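Long-range contacts in DNA repair protein PprA (Deinococcus deserti, PDB 6MC8), which binds DNA and takes part in radiation-induced DNA damage repair and genome segregation, with a capacity to form filaments: residues A46-D51 and T70-L75; L85-S90 and L105-A110; G141-G146 and W184-T189; L190-H195 and D275-M280. The protein carries 2 engineered substitutions. One frame throughout, in Å; residues are numbered along the deposited sequence.

Contact 1: residues A46-D51 and T70-L75; sequences AGLQSD and TQELRL
Glu72 sets its CG anti to its own carbonyl carbon (chi1 -68°) and runs extended from there, which carries its carboxylate off helix 62-80 to Ser50 and Asp51. Ser50 answers with OG turned anti to its backbone N, facing the acid. The two oxygens divide the work. Ser50 OG donates to Glu72 OE1 at 2.5 Å, while the backbone N of Asp51 donates to Glu72 OE2 at 2.8 Å along an almost straight line (169°). Each carboxylate oxygen accepts on its syn lone pair, so the chain at Ser50 and Asp51 lies across the two oxygens, and the two bonds together fix the group's rotation. Gln68 NE2 supplies a further bond to OE2. Ser50 OG also accepts a weak bond from Val52 N, capping the turn that leads into helix 52-57; Glu72 thus holds the serine that caps this turn.

Next to the polar pair lies an apolar one. Leu48 drives CD2 against the stem of Glu72, 3.7 Å from its CB, and its CG lies 3.8 Å from Leu75 CD2; the branches of the two leucines interleave at an angle. CD2 of Leu48 also rests 3.5 Å from the carbonyl O of Glu72. Gly47, with positive phi, is the C-prime residue of the Schellman motif that ends the preceding helix, and the chain turned there delivers Leu48 to this face. The loop links helix 35-43 to helix 52-57 while lying along helix 62-80: Leu48 also touches Val43, Glu72 reaches Phe39, and Leu73 of helix 62-80 packs on His89 of strand 89-95.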
loop_
_atom_site.group_PDB
_atom_site.type_symbol
_atom_site.label_atom_id
_atom_site.label_comp_id
_atom_site.label_asym_id
_atom_site.label_seq_id
_atom_site.Cartn_x
_atom_site.Cartn_y
_atom_site.Cartn_z
ATOM N N ALA A 46 21.350 23.601 -4.026
ATOM C CA ALA A 46 21.133 22.194 -4.303
ATOM C C ALA A 46 21.625 21.783 -5.682
ATOM O O ALA A 46 21.356 20.663 -6.110
ATOM C CB ALA A 46 19.652 21.849 -4.158
ATOM N N GLY A 47 22.342 22.652 -6.382
ATOM C CA GLY A 47 22.918 22.301 -7.659
ATOM C C GLY A 47 22.034 22.542 -8.857
ATOM O O GLY A 47 22.372 22.089 -9.954
ATOM N N LEU A 48 20.922 23.244 -8.686
ATOM C CA LEU A 48 19.988 23.461 -9.779
ATOM C C LEU A 48 20.305 24.751 -10.519
ATOM O O LEU A 48 20.697 25.751 -9.915
ATOM C CB LEU A 48 18.553 23.524 -9.261
ATOM C CG LEU A 48 17.766 22.264 -8.916
ATOM C CD1 LEU A 48 18.180 21.650 -7.596
ATOM C CD2 LEU A 48 16.309 22.600 -8.899
ATOM N N GLN A 49 20.096 24.716 -11.817
ATOM C CA GLN A 49 20.111 25.941 -12.635
ATOM C C GLN A 49 18.633 26.203 -12.910
ATOM O O GLN A 49 18.048 25.487 -13.653
ATOM C CB GLN A 49 20.964 25.757 -13.878
ATOM C CG GLN A 49 22.429 26.053 -13.658
ATOM C CD GLN A 49 23.226 25.594 -14.832
ATOM O OE1 GLN A 49 22.944 24.566 -15.394
ATOM N NE2 GLN A 49 24.219 26.358 -15.227
ATOM N N SER A 50 18.074 27.238 -12.312
ATOM C CA SER A 50 16.638 27.478 -12.347
ATOM C C SER A 50 16.200 27.999 -13.708
ATOM O O SER A 50 16.887 28.804 -14.337
ATOM C CB SER A 50 16.240 28.468 -11.255
ATOM O OG SER A 50 14.849 28.705 -11.253
ATOM N N ASP A 51 15.041 27.530 -14.157
ATOM C CA ASP A 51 14.483 27.906 -15.446
ATOM C C ASP A 51 13.344 28.906 -15.337
ATOM O O ASP A 51 12.743 29.245 -16.358
ATOM C CB ASP A 51 13.989 26.659 -16.187
ATOM C CG ASP A 51 15.114 25.777 -16.662
ATOM O OD1 ASP A 51 16.200 26.300 -16.965
ATOM O OD2 ASP A 51 14.913 24.555 -16.734
ATOM N N THR A 70 7.562 24.713 -8.199
ATOM C CA THR A 70 7.265 23.498 -7.440
ATOM C C THR A 70 8.218 22.389 -7.850
ATOM O O THR A 70 8.608 21.661 -7.012
ATOM C CB THR A 70 5.803 23.128 -7.651
ATOM O OG1 THR A 70 5.091 24.240 -7.141
ATOM C CG2 THR A 70 5.387 21.868 -6.942
ATOM N N GLN A 71 8.518 22.285 -9.131
ATOM C CA GLN A 71 9.407 21.222 -9.619
ATOM C C GLN A 71 10.798 21.439 -9.051
ATOM O O GLN A 71 11.363 20.495 -8.594
ATOM C CB GLN A 71 9.361 21.132 -11.140
ATOM C CG GLN A 71 10.390 20.187 -11.725
ATOM C CD GLN A 71 10.425 20.114 -13.228
ATOM O OE1 GLN A 71 11.290 20.652 -13.879
ATOM N NE2 GLN A 71 9.474 19.420 -13.806
ATOM N N GLU A 72 11.249 22.682 -9.013
ATOM C CA GLU A 72 12.603 22.967 -8.566
ATOM C C GLU A 72 12.710 22.919 -7.048
ATOM O O GLU A 72 13.764 22.572 -6.508
ATOM C CB GLU A 72 13.045 24.321 -9.111
ATOM C CG GLU A 72 13.214 24.323 -10.613
ATOM C CD GLU A 72 13.606 25.674 -11.160
ATOM O OE1 GLU A 72 13.618 26.648 -10.390
ATOM O OE2 GLU A 72 13.907 25.762 -12.366
ATOM N N LEU A 73 11.627 23.259 -6.347
ATOM C CA LEU A 73 11.611 23.159 -4.892
ATOM C C LEU A 73 11.640 21.706 -4.433
ATOM O O LEU A 73 12.282 21.380 -3.430
ATOM C CB LEU A 73 10.380 23.868 -4.337
ATOM C CG LEU A 73 10.157 23.893 -2.825
ATOM C CD1 LEU A 73 11.199 24.727 -2.111
ATOM C CD2 LEU A 73 8.767 24.381 -2.516
ATOM N N ARG A 74 10.957 20.819 -5.156
ATOM C CA ARG A 74 10.959 19.409 -4.787
ATOM C C ARG A 74 12.292 18.752 -5.115
ATOM O O ARG A 74 12.728 17.838 -4.408
ATOM C CB ARG A 74 9.809 18.684 -5.484
ATOM C CG ARG A 74 8.441 19.043 -4.944
ATOM C CD ARG A 74 7.335 18.431 -5.772
ATOM N NE ARG A 74 6.024 18.816 -5.272
ATOM C CZ ARG A 74 4.880 18.565 -5.895
ATOM N NH1 ARG A 74 4.880 17.947 -7.064
ATOM N NH2 ARG A 74 3.736 18.961 -5.359
ATOM N N LEU A 75 12.959 19.205 -6.176
ATOM C CA LEU A 75 14.283 18.680 -6.486
ATOM C C LEU A 75 15.317 19.193 -5.492
ATOM O O LEU A 75 16.273 18.486 -5.158
ATOM C CB LEU A 75 14.670 19.039 -7.921
ATOM C CG LEU A 75 15.998 18.477 -8.432
ATOM C CD1 LEU A 75 15.991 16.961 -8.365
ATOM C CD2 LEU A 75 16.282 18.939 -9.839
#

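Contact 2: residues L85-S90 and L105-A110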
loop_
_atom_site.group_PDB
_atom_site.type_symbol
_atom_site.label_atom_id
_atom_site.label_comp_id
_atom_site.label_asym_id
_atom_site.label_seq_id
_atom_site.Cartn_x
_atom_site.Cartn_y
_atom_site.Cartn_z
ATOM N N LEU A 85 10.256 14.333 3.183
ATOM C CA LEU A 85 9.694 13.633 2.035
ATOM C C LEU A 85 8.271 13.154 2.279
ATOM O O LEU A 85 7.555 12.858 1.320
ATOM C CB LEU A 85 10.594 12.455 1.668
ATOM C CG LEU A 85 11.963 12.839 1.117
ATOM C CD1 LEU A 85 12.872 11.633 1.013
ATOM C CD2 LEU A 85 11.792 13.483 -0.236
ATOM N N HIS A 86 7.852 13.069 3.539
ATOM C CA HIS A 86 6.473 12.771 3.893
ATOM C C HIS A 86 5.558 13.978 3.761
ATOM O O HIS A 86 4.339 13.828 3.884
ATOM C CB HIS A 86 6.410 12.238 5.322
ATOM C CG HIS A 86 6.801 13.244 6.354
ATOM N ND1 HIS A 86 8.110 13.597 6.591
ATOM C CD2 HIS A 86 6.054 13.969 7.218
ATOM C CE1 HIS A 86 8.152 14.503 7.548
ATOM N NE2 HIS A 86 6.918 14.745 7.947
ATOM N N LEU A 87 6.111 15.160 3.526
ATOM C CA LEU A 87 5.347 16.374 3.309
ATOM C C LEU A 87 5.328 16.701 1.822
ATOM O O LEU A 87 6.211 16.299 1.063
ATOM C CB LEU A 87 5.947 17.542 4.098
ATOM C CG LEU A 87 6.048 17.362 5.612
ATOM C CD1 LEU A 87 6.788 18.525 6.241
ATOM C CD2 LEU A 87 4.684 17.185 6.244
ATOM N N GLN A 88 4.304 17.437 1.410
ATOM C CA GLN A 88 4.153 17.855 0.024
ATOM C C GLN A 88 4.552 19.317 -0.107
ATOM O O GLN A 88 3.990 20.181 0.569
ATOM C CB GLN A 88 2.718 17.637 -0.455
ATOM C CG GLN A 88 2.486 17.987 -1.908
ATOM C CD GLN A 88 1.100 17.605 -2.386
ATOM O OE1 GLN A 88 0.298 17.059 -1.631
ATOM N NE2 GLN A 88 0.809 17.893 -3.647
ATOM N N HIS A 89 5.523 19.584 -0.974
ATOM C CA HIS A 89 6.100 20.909 -1.139
ATOM C C HIS A 89 5.584 21.546 -2.419
ATOM O O HIS A 89 5.477 20.881 -3.451
ATOM C CB HIS A 89 7.628 20.837 -1.190
ATOM C CG HIS A 89 8.252 20.271 0.046
ATOM N ND1 HIS A 89 8.362 20.982 1.218
ATOM C CD2 HIS A 89 8.811 19.063 0.286
ATOM C CE1 HIS A 89 8.958 20.235 2.129
ATOM N NE2 HIS A 89 9.239 19.066 1.588
ATOM N N SER A 90 5.314 22.839 -2.346
ATOM C CA SER A 90 4.834 23.625 -3.507
ATOM C C SER A 90 5.177 25.096 -3.367
ATOM O O SER A 90 5.478 25.533 -2.295
ATOM C CB SER A 90 3.396 23.455 -3.780
ATOM O OG SER A 90 2.649 23.841 -2.686
ATOM N N LEU A 105 6.247 29.742 -0.011
ATOM C CA LEU A 105 6.674 28.352 0.045
ATOM C C LEU A 105 5.647 27.564 0.843
ATOM O O LEU A 105 5.401 27.868 2.013
ATOM C CB LEU A 105 8.061 28.239 0.674
ATOM C CG LEU A 105 9.187 28.920 -0.098
ATOM C CD1 LEU A 105 10.472 28.871 0.694
ATOM C CD2 LEU A 105 9.371 28.274 -1.457
ATOM N N LEU A 106 5.051 26.559 0.216
ATOM C CA LEU A 106 3.920 25.857 0.794
ATOM C C LEU A 106 4.305 24.450 1.226
ATOM O O LEU A 106 5.125 23.785 0.589
ATOM C CB LEU A 106 2.744 25.791 -0.186
ATOM C CG LEU A 106 1.805 26.990 -0.357
ATOM C CD1 LEU A 106 2.433 28.124 -1.136
ATOM C CD2 LEU A 106 0.531 26.542 -1.033
ATOM N N VAL A 107 3.710 24.016 2.333
ATOM C CA VAL A 107 3.832 22.656 2.838
ATOM C C VAL A 107 2.426 22.133 3.076
ATOM O O VAL A 107 1.692 22.688 3.902
ATOM C CB VAL A 107 4.659 22.574 4.131
ATOM C CG1 VAL A 107 4.596 21.175 4.698
ATOM C CG2 VAL A 107 6.094 22.959 3.870
ATOM N N ASP A 108 2.063 21.066 2.351
ATOM C CA ASP A 108 0.746 20.419 2.404
ATOM C C ASP A 108 -0.386 21.402 2.117
ATOM O O ASP A 108 -1.461 21.336 2.713
ATOM C CB ASP A 108 0.520 19.702 3.739
ATOM C CG ASP A 108 1.375 18.462 3.893
ATOM O OD1 ASP A 108 1.731 17.849 2.870
ATOM O OD2 ASP A 108 1.673 18.087 5.040
ATOM N N GLY A 109 -0.140 22.327 1.194
ATOM C CA GLY A 109 -1.141 23.274 0.764
ATOM C C GLY A 109 -1.210 24.567 1.546
ATOM O O GLY A 109 -1.980 25.457 1.169
ATOM N N ALA A 110 -0.436 24.709 2.617
ATOM C CA ALA A 110 -0.482 25.902 3.433
ATOM C C ALA A 110 0.840 26.651 3.347
ATOM O O ALA A 110 1.903 26.019 3.379
ATOM C CB ALA A 110 -0.788 25.556 4.894
HETATM O O HOH W 1 2.093 21.967 -0.900
HETATM O O HOH W 2 7.940 23.914 0.903
#
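Ser90 and Leu106 form a hydrogen-bonded pair, and His89 and Val107 a non-hydrogen-bonded pair, of the antiparallel beta hairpin made by strands 89-95 and 100-107. The backbone bonds come first. Leu106 N reaches Ser90 O at 2.7 Å and Ser90 N returns to Leu106 O at 3.1 Å; beyond the paired strands, Asp108 N continues the ladder to Gln88 O at 2.8 Å, nearly straight at 174° and in the carbonyl plane. One side chain joins this network: OD1 of Asp108 accepts Gln88 N from above the carboxylate plane, at 3.0 Å. Asp108 has positive phi and, with Gly109, occupies the middle of a type I' turn from Val107 to Ala110, the tight connection to strand 110-114.

Apolar contacts lie on the face that carries His89 and Val107. CD1 of Leu87 meets Val107 CG1 at 3.8 Å, both leucine and valine also touching Met129, while Val107 CG2 lies beside the His89 ring, the two side chains pointing the same way. That ring stacks on His77 and its NE2 is hydrogen-bonded to Leu84 O.

Waters complete the join. One bridges His89 ND1 and Leu106 O. The other is gripped by three partners on the side of Ser90 and Leu106: it donates to Gln88 O, accepts from Gly109 N, and sits 2.6 Å from Ser90 OG.

Contact 3: residues G141-G146 and W184-T189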
loop_
_atom_site.group_PDB
_atom_site.type_symbol
_atom_site.label_atom_id
_atom_site.label_comp_id
_atom_site.label_asym_id
_atom_site.label_seq_id
_atom_site.Cartn_x
_atom_site.Cartn_y
_atom_site.Cartn_z
ATOM N N GLY A 141 9.241 8.432 8.617
ATOM C CA GLY A 141 9.043 7.638 7.432
ATOM C C GLY A 141 8.562 8.489 6.272
ATOM O O GLY A 141 7.873 9.488 6.443
ATOM N N ILE A 142 8.956 8.080 5.070
ATOM C CA ILE A 142 8.542 8.783 3.862
ATOM C C ILE A 142 7.079 8.491 3.558
ATOM O O ILE A 142 6.288 9.396 3.272
ATOM C CB ILE A 142 9.455 8.385 2.693
ATOM C CG1 ILE A 142 10.896 8.729 3.044
ATOM C CG2 ILE A 142 9.025 9.071 1.417
ATOM C CD1 ILE A 142 11.886 8.132 2.135
ATOM N N LEU A 143 6.703 7.225 3.630
ATOM C CA LEU A 143 5.324 6.799 3.493
ATOM C C LEU A 143 4.545 7.179 4.748
ATOM O O LEU A 143 5.123 7.634 5.737
ATOM C CB LEU A 143 5.297 5.293 3.235
ATOM C CG LEU A 143 5.922 4.798 1.938
ATOM C CD1 LEU A 143 5.799 3.301 1.868
ATOM C CD2 LEU A 143 5.273 5.451 0.746
ATOM N N PRO A 144 3.216 7.029 4.747
ATOM C CA PRO A 144 2.478 7.107 6.012
ATOM C C PRO A 144 2.888 6.012 6.986
ATOM O O PRO A 144 3.543 5.031 6.623
ATOM C CB PRO A 144 1.021 6.952 5.578
ATOM C CG PRO A 144 0.997 7.513 4.226
ATOM C CD PRO A 144 2.294 7.136 3.598
ATOM N N GLU A 145 2.487 6.211 8.244
ATOM C CA GLU A 145 2.998 5.431 9.366
ATOM C C GLU A 145 2.630 3.964 9.239
ATOM O O GLU A 145 1.454 3.598 9.255
ATOM C CB GLU A 145 2.474 5.996 10.688
ATOM C CG GLU A 145 3.096 5.344 11.916
ATOM C CD GLU A 145 2.645 5.978 13.221
ATOM O OE1 GLU A 145 1.808 6.902 13.182
ATOM O OE2 GLU A 145 3.133 5.558 14.289
ATOM N N GLY A 146 3.654 3.142 9.075
ATOM C CA GLY A 146 3.461 1.731 8.849
ATOM C C GLY A 146 4.759 0.996 9.057
ATOM O O GLY A 146 5.701 1.517 9.654
ATOM N N TRP A 184 12.099 2.913 -1.246
ATOM C CA TRP A 184 10.668 2.852 -1.007
ATOM C C TRP A 184 9.905 2.900 -2.323
ATOM O O TRP A 184 10.386 3.435 -3.323
ATOM C CB TRP A 184 10.216 3.978 -0.070
ATOM C CG TRP A 184 10.225 5.367 -0.631
ATOM C CD1 TRP A 184 9.149 6.073 -1.071
ATOM C CD2 TRP A 184 11.364 6.207 -0.835
ATOM N NE1 TRP A 184 9.538 7.309 -1.507
ATOM C CE2 TRP A 184 10.897 7.417 -1.379
ATOM C CE3 TRP A 184 12.736 6.055 -0.609
ATOM C CZ2 TRP A 184 11.746 8.473 -1.690
ATOM C CZ3 TRP A 184 13.575 7.103 -0.923
ATOM C CH2 TRP A 184 13.079 8.292 -1.463
ATOM N N ARG A 185 8.714 2.310 -2.307
ATOM C CA ARG A 185 7.757 2.393 -3.400
ATOM C C ARG A 185 6.503 3.107 -2.915
ATOM O O ARG A 185 6.003 2.816 -1.827
ATOM C CB ARG A 185 7.396 1.003 -3.946
ATOM C CG ARG A 185 6.304 1.027 -5.013
ATOM C CD ARG A 185 5.995 -0.321 -5.624
ATOM N NE ARG A 185 7.047 -0.759 -6.526
ATOM C CZ ARG A 185 7.795 -1.832 -6.331
ATOM N NH1 ARG A 185 7.597 -2.588 -5.266
ATOM N NH2 ARG A 185 8.733 -2.153 -7.205
ATOM N N GLN A 186 6.015 4.053 -3.711
ATOM C CA GLN A 186 4.725 4.688 -3.472
ATOM C C GLN A 186 3.940 4.646 -4.774
ATOM O O GLN A 186 4.218 5.418 -5.696
ATOM C CB GLN A 186 4.882 6.120 -2.972
ATOM C CG GLN A 186 3.573 6.735 -2.536
ATOM C CD GLN A 186 3.740 8.132 -2.008
ATOM O OE1 GLN A 186 4.832 8.692 -2.040
ATOM N NE2 GLN A 186 2.660 8.705 -1.503
ATOM N N GLY A 187 2.967 3.744 -4.847
ATOM C CA GLY A 187 2.190 3.566 -6.054
ATOM C C GLY A 187 2.967 2.861 -7.141
ATOM O O GLY A 187 3.343 1.698 -6.990
ATOM N N GLU A 188 3.214 3.554 -8.246
ATOM C CA GLU A 188 3.990 3.008 -9.348
ATOM C C GLU A 188 5.442 3.451 -9.313
ATOM O O GLU A 188 6.227 3.023 -10.162
ATOM C CB GLU A 188 3.361 3.410 -10.684
ATOM C CG GLU A 188 1.959 2.873 -10.898
ATOM C CD GLU A 188 1.918 1.367 -11.014
ATOM O OE1 GLU A 188 2.879 0.782 -11.555
ATOM O OE2 GLU A 188 0.925 0.766 -10.555
ATOM N N THR A 189 5.817 4.283 -8.348
ATOM C CA THR A 189 7.120 4.928 -8.316
ATOM C C THR A 189 8.034 4.207 -7.333
ATOM O O THR A 189 7.785 4.227 -6.126
ATOM C CB THR A 189 6.980 6.396 -7.919
ATOM O OG1 THR A 189 6.080 7.055 -8.815
ATOM C CG2 THR A 189 8.324 7.090 -7.972
#
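Ile142 lays its CD1 methyl over the indole of Trp184, 3.4 Å from the centroid of the six-membered ring and only 7° off the ring normal, a CH-pi contact made squarely on the face. Its other branch covers the five-membered end: CG2 approaches NE1 of Trp184 at 3.5 Å from the same face. With CG1 anti to the carbonyl carbon and CG2 anti to the backbone N, the two arms spread along the length of the indole, and the isoleucine and tryptophan side chains cross at about a right angle. Trp184 itself takes the torsion that sets CG between its backbone N and carbonyl carbon (chi1 71°), which turns the flat of the ring to the loop.

Strand 179-186, to which Trp184 belongs, is paired with strand 189-195 in a beta hairpin closed by a type II' turn from Gln186 to Thr189, Gly187 taking the positive-phi position. Leu143 packs just before this turn. Its CD1 lies 3.7 Å from the carbonyl O of Arg185, and its CD2 lies 3.8 Å from Gln186 CB, with the leucine and the extended glutamine chain sliding past each other in opposite directions. Arg185 starts away from the loop at CB, and its guanidinium is hydrogen-bonded to the carbonyl oxygens of Gly271, Leu161 and Ile162. No hydrogen bond joins the two segments directly; instead the carboxylate of Glu169, on the adjacent strand 168-176, accepts the backbone N of both Ile142 and Leu143. Past Leu143 the loop reaches the dimer partner, Pro144 O accepting from Arg166 NH1 of the second subunit.

Contact 4: residues L190-H195 and D275-M280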
loop_
_atom_site.group_PDB
_atom_site.type_symbol
_atom_site.label_atom_id
_atom_site.label_comp_id
_atom_site.label_asym_id
_atom_site.label_seq_id
_atom_site.Cartn_x
_atom_site.Cartn_y
_atom_site.Cartn_z
ATOM N N LEU A 190 9.087 3.581 -7.846
ATOM C CA LEU A 190 10.174 3.081 -7.020
ATOM C C LEU A 190 11.185 4.199 -6.820
ATOM O O LEU A 190 11.494 4.937 -7.756
ATOM C CB LEU A 190 10.858 1.871 -7.658
ATOM C CG LEU A 190 11.979 1.213 -6.850
ATOM C CD1 LEU A 190 11.435 0.577 -5.592
ATOM C CD2 LEU A 190 12.750 0.213 -7.670
ATOM N N ALA A 191 11.689 4.332 -5.601
ATOM C CA ALA A 191 12.601 5.415 -5.283
ATOM C C ALA A 191 13.677 4.945 -4.318
ATOM O O ALA A 191 13.458 4.026 -3.526
ATOM C CB ALA A 191 11.850 6.596 -4.697
ATOM N N VAL A 192 14.840 5.580 -4.395
ATOM C CA VAL A 192 15.965 5.273 -3.524
ATOM C C VAL A 192 16.660 6.579 -3.151
ATOM O O VAL A 192 16.828 7.471 -3.992
ATOM C CB VAL A 192 16.926 4.251 -4.177
ATOM C CG1 VAL A 192 17.447 4.726 -5.512
ATOM C CG2 VAL A 192 18.081 3.908 -3.259
ATOM N N GLU A 193 16.990 6.723 -1.872
ATOM C CA GLU A 193 17.688 7.886 -1.351
ATOM C C GLU A 193 19.074 7.454 -0.906
ATOM O O GLU A 193 19.227 6.396 -0.296
ATOM C CB GLU A 193 16.926 8.510 -0.180
ATOM C CG GLU A 193 17.565 9.760 0.392
ATOM C CD GLU A 193 16.795 10.329 1.555
ATOM O OE1 GLU A 193 15.777 9.731 1.946
ATOM O OE2 GLU A 193 17.204 11.377 2.080
ATOM N N VAL A 194 20.077 8.260 -1.230
ATOM C CA VAL A 194 21.444 8.073 -0.767
ATOM C C VAL A 194 21.846 9.328 -0.008
ATOM O O VAL A 194 21.795 10.431 -0.558
ATOM C CB VAL A 194 22.394 7.787 -1.942
ATOM C CG1 VAL A 194 23.820 7.897 -1.514
ATOM C CG2 VAL A 194 22.142 6.402 -2.483
ATOM N N HIS A 195 22.241 9.161 1.250
ATOM C CA HIS A 195 22.399 10.269 2.182
ATOM C C HIS A 195 23.774 10.255 2.831
ATOM O O HIS A 195 24.162 9.261 3.447
ATOM C CB HIS A 195 21.327 10.202 3.261
ATOM C CG HIS A 195 21.428 11.280 4.289
ATOM N ND1 HIS A 195 21.023 12.574 4.055
ATOM C CD2 HIS A 195 21.881 11.253 5.563
ATOM C CE1 HIS A 195 21.224 13.298 5.140
ATOM N NE2 HIS A 195 21.747 12.521 6.068
ATOM N N ASP A 275 17.644 -4.879 -11.269
ATOM C CA ASP A 275 18.827 -4.360 -11.940
ATOM C C ASP A 275 18.657 -2.883 -12.262
ATOM O O ASP A 275 19.644 -2.156 -12.421
ATOM C CB ASP A 275 19.121 -5.167 -13.202
ATOM C CG ASP A 275 19.567 -6.584 -12.898
ATOM O OD1 ASP A 275 20.113 -6.816 -11.801
ATOM O OD2 ASP A 275 19.389 -7.465 -13.764
ATOM N N ARG A 276 17.410 -2.423 -12.360
ATOM C CA ARG A 276 17.148 -0.993 -12.461
ATOM C C ARG A 276 17.441 -0.294 -11.141
ATOM O O ARG A 276 18.088 0.757 -11.122
ATOM C CB ARG A 276 15.703 -0.747 -12.879
ATOM C CG ARG A 276 15.350 0.718 -12.980
ATOM C CD ARG A 276 15.991 1.371 -14.181
ATOM N NE ARG A 276 15.709 2.799 -14.215
ATOM C CZ ARG A 276 16.534 3.735 -13.761
ATOM N NH1 ARG A 276 17.722 3.398 -13.288
ATOM N NH2 ARG A 276 16.187 5.011 -13.821
ATOM N N TRP A 277 16.965 -0.875 -10.030
ATOM C CA TRP A 277 17.193 -0.317 -8.697
ATOM C C TRP A 277 18.676 -0.241 -8.363
ATOM O O TRP A 277 19.120 0.697 -7.694
ATOM C CB TRP A 277 16.478 -1.161 -7.641
ATOM C CG TRP A 277 16.794 -0.719 -6.247
ATOM C CD1 TRP A 277 16.278 0.348 -5.584
ATOM C CD2 TRP A 277 17.798 -1.274 -5.391
ATOM N NE1 TRP A 277 16.863 0.464 -4.349
ATOM C CE2 TRP A 277 17.804 -0.518 -4.210
ATOM C CE3 TRP A 277 18.689 -2.341 -5.513
ATOM C CZ2 TRP A 277 18.653 -0.804 -3.150
ATOM C CZ3 TRP A 277 19.528 -2.622 -4.466
ATOM C CH2 TRP A 277 19.506 -1.859 -3.297
ATOM N N LYS A 278 19.449 -1.238 -8.796
ATOM C CA LYS A 278 20.890 -1.204 -8.585
ATOM C C LYS A 278 21.526 -0.069 -9.374
ATOM O O LYS A 278 22.472 0.572 -8.905
ATOM C CB LYS A 278 21.501 -2.548 -8.974
ATOM C CG LYS A 278 21.726 -3.484 -7.810
ATOM C CD LYS A 278 22.110 -4.873 -8.282
ATOM N N ALA A 279 20.990 0.220 -10.557
ATOM C CA ALA A 279 21.464 1.362 -11.324
ATOM C C ALA A 279 20.931 2.669 -10.753
ATOM O O ALA A 279 21.515 3.731 -10.983
ATOM C CB ALA A 279 21.062 1.205 -12.787
ATOM N N MET A 280 19.833 2.608 -9.997
ATOM C CA MET A 280 19.266 3.808 -9.392
ATOM C C MET A 280 20.095 4.272 -8.201
ATOM O O MET A 280 20.390 5.463 -8.064
ATOM C CB MET A 280 17.824 3.540 -8.963
ATOM C CG MET A 280 16.808 3.501 -10.078
ATOM S SD MET A 280 15.239 2.780 -9.586
ATOM C CE MET A 280 14.634 4.014 -8.455
#
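Met280 starts its path to strand 189-195 with CB, which touches CG1 of Val192 at 3.7 Å. CG, the next atom, lies over a face of the guanidinium of Arg276, one turn earlier in the same helix. SD then comes within 4.1 Å of Leu190 CD2. A bend at the last torsion (chi3 68°) turns the CE methyl onto the strand backbone, 3.3 Å from the carbonyl O of Leu190 and 4.0 Å from Ala191 CA.

Trp277, one turn back, packs against CB and CG2 of Val192. NE1 of the indole lies 3.8 Å from Val192 CB, the two side chains crossing at about a right angle, and Leu190 CD2 sits 4.0 Å from Trp277 CB. The polar NE1 is satisfied on the neighbouring strand, by a hydrogen bond to Thr183 OG1, so the ring is tied to the sheet as well as packed on it. Leu190 CD2 thus lies against both Trp277 and Met280, and all five touching residues are buried.

The helix segment runs 31° from the strand direction with 8.9 Å between the axes, as in two-layer helix-on-sheet packing: helix 274-304 lies on one face of a four-stranded antiparallel sheet.

How the contacts relate
Contacts 1 and 2 adjoin in one part of the chain, their centres 15 Å apart: Arg74 NE lies 2.8 Å from His89 O, a probable hydrogen bond between helix 62-80 and the three-stranded sheet. Contacts 3 and 4, with centres 14 Å apart, share the four-stranded sheet, where Trp184 O lies 2.8 Å from Ala191 N on the neighbouring strand. Contact 2 links the two pairs of contacts through Leu85, whose CB lies 3.7 Å from Ile142 CG2 of contact 3 and whose CD1 lies 3.6 Å from Glu193 OE1 of contact 4. Contact 1 stays about 10 Å, nearest atoms, from both contacts 3 and 4.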